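Local coordinates for protein sulfite dehydrogenase (Paracoccus pantotrophus, PDB 2XTS) that probably oxidises protein-bound sulfane sulfur in the Sox pathway, using a molybdenum cofactor and passing electrons to heme c on a cytochrome partner, at residues A[176-184]-A[236-246]. Numbering follows the deposited sequence. Where two conformers were deposited one is given.
With MTE (phosphonic acidmono-(2-amino-5,6-dimercapto-4-oxo-3,7,8a,9,10,10a-hexahydro-4H-8-oxa-1,3,9,10-tetraaza-anthracen-7-ylmethyl)ester), chain E; HEC (heme c), chain K; 2MO (molybdenum (IV)oxide), chain F.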
loop_
_atom_site.group_PDB
_atom_site.type_symbol
_atom_site.label_atom_id
_atom_site.label_comp_id
_atom_site.label_asym_id
_atom_site.label_seq_id
_atom_site.Cartn_x
_atom_site.Cartn_y
_atom_site.Cartn_z
ATOM N N ALA A 176 12.713 -18.643 -17.010
ATOM C CA ALA A 176 13.866 -19.185 -17.733
ATOM C C ALA A 176 15.172 -18.951 -16.985
ATOM O O ALA A 176 16.042 -19.829 -16.936
ATOM C CB ALA A 176 13.959 -18.589 -19.130
ATOM N N SER A 177 15.280 -17.799 -16.335
ATOM C CA SER A 177 16.513 -17.461 -15.662
ATOM C C SER A 177 16.747 -18.286 -14.402
ATOM O O SER A 177 17.883 -18.377 -13.974
ATOM C CB SER A 177 16.578 -15.986 -15.318
ATOM O OG SER A 177 15.834 -15.670 -14.156
ATOM N N SER A 178 15.662 -18.792 -13.803
ATOM C CA SER A 178 15.641 -19.608 -12.565
ATOM C C SER A 178 16.032 -18.833 -11.304
ATOM O O SER A 178 15.400 -19.008 -10.251
ATOM C CB SER A 178 16.458 -20.904 -12.677
ATOM O OG SER A 178 17.727 -20.866 -12.023
ATOM N N ASN A 179 17.087 -18.022 -11.349
ATOM C CA ASN A 179 17.523 -17.257 -10.188
ATOM C C ASN A 179 17.795 -18.131 -8.976
ATOM O O ASN A 179 17.532 -17.758 -7.842
ATOM C CB ASN A 179 16.493 -16.191 -9.831
ATOM C CG ASN A 179 17.104 -15.002 -9.095
ATOM O OD1 ASN A 179 16.980 -14.847 -7.867
ATOM N ND2 ASN A 179 17.803 -14.180 -9.845
ATOM N N GLY A 180 18.367 -19.305 -9.199
ATOM C CA GLY A 180 18.569 -20.220 -8.089
ATOM C C GLY A 180 19.554 -19.649 -7.097
ATOM O O GLY A 180 20.593 -19.138 -7.480
ATOM N N ARG A 181 19.216 -19.756 -5.811
ATOM C CA ARG A 181 20.051 -19.288 -4.726
ATOM C C ARG A 181 20.024 -20.276 -3.569
ATOM O O ARG A 181 18.983 -20.861 -3.264
ATOM C CB ARG A 181 19.617 -17.892 -4.220
ATOM C CG ARG A 181 19.946 -16.738 -5.151
ATOM C CD ARG A 181 21.431 -16.576 -5.385
ATOM N NE ARG A 181 22.209 -16.321 -4.194
ATOM C CZ ARG A 181 22.543 -15.139 -3.698
ATOM N NH1 ARG A 181 22.157 -14.013 -4.256
ATOM N NH2 ARG A 181 23.302 -15.080 -2.624
ATOM N N SER A 182 21.166 -20.382 -2.886
ATOM C CA SER A 182 21.344 -21.252 -1.732
ATOM C C SER A 182 21.214 -20.498 -0.414
ATOM O O SER A 182 21.771 -19.410 -0.239
ATOM C CB SER A 182 22.723 -21.865 -1.785
ATOM O OG SER A 182 22.930 -22.570 -2.989
ATOM N N PHE A 183 20.496 -21.099 0.542
ATOM C CA PHE A 183 20.263 -20.506 1.859
ATOM C C PHE A 183 20.709 -21.483 2.945
ATOM O O PHE A 183 20.379 -22.662 2.874
ATOM C CB PHE A 183 18.758 -20.326 2.089
ATOM C CG PHE A 183 18.072 -19.360 1.190
ATOM C CD1 PHE A 183 17.802 -19.676 -0.111
ATOM C CD2 PHE A 183 17.622 -18.149 1.678
ATOM C CE1 PHE A 183 17.130 -18.766 -0.924
ATOM C CE2 PHE A 183 16.920 -17.262 0.877
ATOM C CZ PHE A 183 16.703 -17.560 -0.429
ATOM N N PRO A 184 21.372 -20.995 3.997
ATOM C CA PRO A 184 21.582 -21.874 5.143
ATOM C C PRO A 184 20.268 -22.172 5.850
ATOM O O PRO A 184 19.418 -21.296 5.982
ATOM C CB PRO A 184 22.503 -21.054 6.044
ATOM C CG PRO A 184 22.203 -19.669 5.720
ATOM C CD PRO A 184 21.806 -19.616 4.290
ATOM N N ALA A 236 25.975 -25.907 -0.328
ATOM C CA ALA A 236 25.486 -24.864 -1.192
ATOM C C ALA A 236 25.618 -25.320 -2.642
ATOM O O ALA A 236 26.577 -26.008 -3.002
ATOM C CB ALA A 236 26.269 -23.582 -0.950
ATOM N N VAL A 237 24.693 -24.913 -3.492
ATOM C CA VAL A 237 24.785 -25.273 -4.889
ATOM C C VAL A 237 25.917 -24.506 -5.608
ATOM O O VAL A 237 26.563 -25.035 -6.496
ATOM C CB VAL A 237 23.421 -25.047 -5.585
ATOM C CG1 VAL A 237 23.536 -25.219 -7.091
ATOM C CG2 VAL A 237 22.365 -25.964 -4.954
ATOM N N GLU A 238 26.145 -23.261 -5.189
ATOM C CA GLU A 238 27.117 -22.354 -5.837
ATOM C C GLU A 238 26.696 -22.125 -7.283
ATOM O O GLU A 238 27.424 -22.358 -8.258
ATOM C CB GLU A 238 28.560 -22.827 -5.697
ATOM C CG GLU A 238 28.947 -23.139 -4.257
ATOM C CD GLU A 238 29.216 -21.928 -3.390
ATOM O OE1 GLU A 238 28.530 -20.894 -3.522
ATOM O OE2 GLU A 238 30.127 -22.043 -2.553
ATOM N N SER A 239 25.462 -21.679 -7.394
ATOM C CA SER A 239 24.852 -21.341 -8.650
ATOM C C SER A 239 25.391 -20.044 -9.256
ATOM O O SER A 239 26.161 -19.314 -8.630
ATOM C CB SER A 239 23.365 -21.208 -8.422
ATOM O OG SER A 239 23.161 -20.105 -7.552
ATOM N N ARG A 240 24.990 -19.754 -10.483
ATOM C CA ARG A 240 25.486 -18.569 -11.194
ATOM C C ARG A 240 25.270 -17.285 -10.395
ATOM O O ARG A 240 26.151 -16.412 -10.351
ATOM C CB ARG A 240 24.841 -18.508 -12.584
ATOM C CG ARG A 240 25.383 -17.444 -13.528
ATOM C CD ARG A 240 24.665 -16.127 -13.472
ATOM N NE ARG A 240 25.182 -15.251 -14.497
ATOM C CZ ARG A 240 24.554 -14.189 -14.992
ATOM N NH1 ARG A 240 23.366 -13.828 -14.538
ATOM N NH2 ARG A 240 25.122 -13.483 -15.944
ATOM N N GLU A 241 24.097 -17.189 -9.781
ATOM C CA GLU A 241 23.742 -16.001 -9.024
ATOM C C GLU A 241 24.356 -15.909 -7.629
ATOM O O GLU A 241 23.981 -15.047 -6.841
ATOM C CB GLU A 241 22.227 -15.771 -8.983
ATOM C CG GLU A 241 21.598 -15.594 -10.392
ATOM C CD GLU A 241 22.151 -14.462 -11.264
ATOM O OE1 GLU A 241 22.878 -13.599 -10.775
ATOM O OE2 GLU A 241 21.852 -14.446 -12.481
ATOM N N GLU A 242 25.315 -16.780 -7.332
ATOM C CA GLU A 242 26.088 -16.638 -6.116
ATOM C C GLU A 242 27.556 -16.928 -6.319
ATOM O O GLU A 242 28.298 -17.022 -5.354
ATOM C CB GLU A 242 25.469 -17.444 -4.977
ATOM C CG GLU A 242 25.456 -18.932 -5.206
ATOM C CD GLU A 242 24.367 -19.697 -4.442
ATOM O OE1 GLU A 242 23.509 -19.058 -3.782
ATOM O OE2 GLU A 242 24.374 -20.953 -4.560
ATOM N N THR A 243 27.987 -16.945 -7.584
ATOM C CA THR A 243 29.387 -17.162 -7.959
ATOM C C THR A 243 29.808 -16.057 -8.932
ATOM O O THR A 243 30.538 -15.126 -8.577
ATOM C CB THR A 243 29.618 -18.577 -8.576
ATOM O OG1 THR A 243 28.696 -18.795 -9.664
ATOM C CG2 THR A 243 29.421 -19.674 -7.530
ATOM N N SER A 244 29.323 -16.134 -10.157
ATOM C CA SER A 244 29.549 -15.082 -11.123
ATOM C C SER A 244 29.020 -13.743 -10.618
ATOM O O SER A 244 29.686 -12.722 -10.737
ATOM C CB SER A 244 28.870 -15.432 -12.446
ATOM O OG SER A 244 29.071 -14.399 -13.392
ATOM N N LYS A 245 27.802 -13.772 -10.089
ATOM C CA LYS A 245 27.103 -12.587 -9.616
ATOM C C LYS A 245 26.888 -12.693 -8.116
ATOM O O LYS A 245 27.015 -13.769 -7.523
ATOM C CB LYS A 245 25.791 -12.455 -10.370
ATOM C CG LYS A 245 25.984 -12.432 -11.889
ATOM C CD LYS A 245 26.786 -11.222 -12.386
ATOM C CE LYS A 245 26.808 -11.204 -13.895
ATOM N NZ LYS A 245 27.427 -9.982 -14.421
ATOM N N TYR A 246 26.637 -11.547 -7.497
ATOM C CA TYR A 246 26.403 -11.417 -6.050
ATOM C C TYR A 246 27.578 -11.996 -5.261
ATOM O O TYR A 246 27.438 -12.551 -4.175
ATOM C CB TYR A 246 25.006 -11.915 -5.621
ATOM C CG TYR A 246 23.979 -11.332 -6.549
ATOM C CD1 TYR A 246 23.606 -10.005 -6.456
ATOM C CD2 TYR A 246 23.476 -12.079 -7.600
ATOM C CE1 TYR A 246 22.694 -9.447 -7.381
ATOM C CE2 TYR A 246 22.597 -11.537 -8.518
ATOM C CZ TYR A 246 22.223 -10.244 -8.427
ATOM O OH TYR A 246 21.392 -9.754 -9.411
HETATM N N1 MTE E . 13.418 -14.171 -8.992
HETATM C C2 MTE E . 13.410 -14.746 -10.190
HETATM N N2 MTE E . 12.750 -15.914 -10.344
HETATM N N3 MTE E . 14.018 -14.190 -11.255
HETATM C C4 MTE E . 14.697 -13.009 -11.178
HETATM O O4 MTE E . 15.223 -12.554 -12.215
HETATM N N5 MTE E . 15.495 -11.185 -9.651
HETATM C C6 MTE E . 15.906 -11.051 -8.272
HETATM C C7 MTE E . 14.798 -11.267 -7.253
HETATM N N8 MTE E . 14.097 -12.492 -7.535
HETATM C C9 MTE E . 14.774 -12.339 -9.896
HETATM C C10 MTE E . 14.093 -13.002 -8.777
HETATM C "C1'" MTE E . 16.586 -9.726 -7.980
HETATM S "S1'" MTE E . 18.226 -9.479 -8.539
HETATM C "C2'" MTE E . 15.990 -8.767 -7.232
HETATM S "S2'" MTE E . 16.818 -7.342 -6.740
HETATM C "C3'" MTE E . 14.562 -8.969 -6.774
HETATM O "O3'" MTE E . 13.929 -10.148 -7.299
HETATM C "C4'" MTE E . 13.703 -7.802 -7.224
HETATM O "O4'" MTE E . 12.371 -7.959 -6.716
HETATM P P MTE E . 11.241 -7.071 -7.428
HETATM O O1P MTE E . 11.767 -5.636 -7.127
HETATM O O2P MTE E . 11.234 -7.315 -8.901
HETATM O O3P MTE E . 9.987 -7.371 -6.682
HETATM FE FE HEC K . 24.249 -16.488 -22.918
HETATM C CHA HEC K . 24.833 -15.084 -19.881
HETATM C CHB HEC K . 26.278 -19.096 -22.085
HETATM C CHC HEC K . 23.391 -18.028 -25.772
HETATM C CHD HEC K . 22.779 -13.651 -23.992
HETATM N NA HEC K . 25.342 -16.993 -21.303
HETATM C C1A HEC K . 25.493 -16.235 -20.166
HETATM C C2A HEC K . 26.447 -16.872 -19.286
HETATM C C3A HEC K . 26.846 -17.991 -19.909
HETATM C C4A HEC K . 26.155 -18.077 -21.176
HETATM C CMA HEC K . 27.849 -19.058 -19.418
HETATM C CAA HEC K . 26.890 -16.320 -17.906
HETATM C CBA HEC K . 27.972 -15.251 -18.058
HETATM C CGA HEC K . 28.495 -14.759 -16.740
HETATM O O1A HEC K . 27.747 -14.699 -15.762
HETATM O O2A HEC K . 29.716 -14.478 -16.728
HETATM N NB HEC K . 24.690 -18.226 -23.744
HETATM C C1B HEC K . 25.543 -19.206 -23.248
HETATM C C2B HEC K . 25.419 -20.393 -24.066
HETATM C C3B HEC K . 24.640 -20.088 -25.114
HETATM C C4B HEC K . 24.153 -18.746 -24.910
HETATM C CMB HEC K . 26.282 -21.651 -23.844
HETATM C CAB HEC K . 24.198 -20.994 -26.253
HETATM C CBB HEC K . 23.596 -22.309 -25.681
HETATM N NC HEC K . 23.257 -15.917 -24.584
HETATM C C1C HEC K . 23.047 -16.703 -25.676
HETATM C C2C HEC K . 22.348 -15.934 -26.674
HETATM C C3C HEC K . 22.169 -14.705 -26.172
HETATM C C4C HEC K . 22.788 -14.677 -24.874
HETATM C CMC HEC K . 21.887 -16.482 -28.042
HETATM C CAC HEC K . 21.563 -13.436 -26.771
HETATM C CBC HEC K . 20.275 -13.490 -27.510
HETATM N ND HEC K . 23.869 -14.704 -22.076
HETATM C C1D HEC K . 23.128 -13.700 -22.669
HETATM C C2D HEC K . 22.843 -12.656 -21.719
HETATM C C3D HEC K . 23.448 -13.114 -20.453
HETATM C C4D HEC K . 24.079 -14.364 -20.746
HETATM C CMD HEC K . 22.013 -11.389 -21.878
HETATM C CAD HEC K . 23.386 -12.365 -19.133
HETATM C CBD HEC K . 22.139 -12.806 -18.371
HETATM C CGD HEC K . 22.020 -12.167 -17.016
HETATM O O1D HEC K . 22.992 -11.529 -16.535
HETATM O O2D HEC K . 20.976 -12.390 -16.373
HETATM MO MO 2MO F . 19.101 -7.633 -7.338
HETATM O OT1 2MO F . 19.958 -8.236 -5.882
HETATM O OT2 2MO F . 20.251 -7.546 -8.922
HETATM O O HOH W 1 20.144 -15.841 -13.592
HETATM O O HOH W 2 21.706 -18.993 -10.079
HETATM O O HOH W 3 23.639 -17.759 -1.380
#
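Glu242 meets Ser182 through both carboxylate oxygens, each by its syn lone pair: OE1 takes the backbone N of Ser182 at 2.8 Å in a nearly straight bond (171°), and OE2 takes the hydroxyl OG of Ser182 at 2.7 Å. Arg181 adds a salt bridge, its NE lying 3.1 Å from Glu242 OE1, on the anti side of OE1 and out of the carboxylate plane. The guanidinium and carboxylate planes stand 89° apart and NE alone bonds OE1 directly, NH2 reaching it through a water. Bends at chi2 and chi3 fold the arginine chain back over the loop, where Glu241 O sits above one guanidinium face, 3.0 Å from its plane and offset toward the rim, without a hydrogen bond. Arg181 NH1 forms a salt bridge with Glu219 and a hydrogen bond with Asn221. Ser239 N also donates to Glu242 OE2. The Ser182 hydroxyl accepts from Val237 N, while Ser239 OG reaches Gly180 O from above the carbonyl plane (2.7 Å). With an alanine in place of Glu242, Arg181 NE and the backbone N atoms of Ser182 and Ser239 would probably lose this acceptor, leaving the Ser182 hydroxyl held by Val237 N alone among the bonds described. Arg240 binds both heme c propionates, and Tyr246 OH donates to the molybdenum-bound oxygen OT2 at 2.5 Å, so one buried loop touches both redox centres. This loop, following strand 227-233, packs against 181-184, an outermost strand, within this chain, of a mixed sheet; strand 168-173 pairs with it through the backbones of Arg181 and Phe183, while Ser182 N turns to the loop.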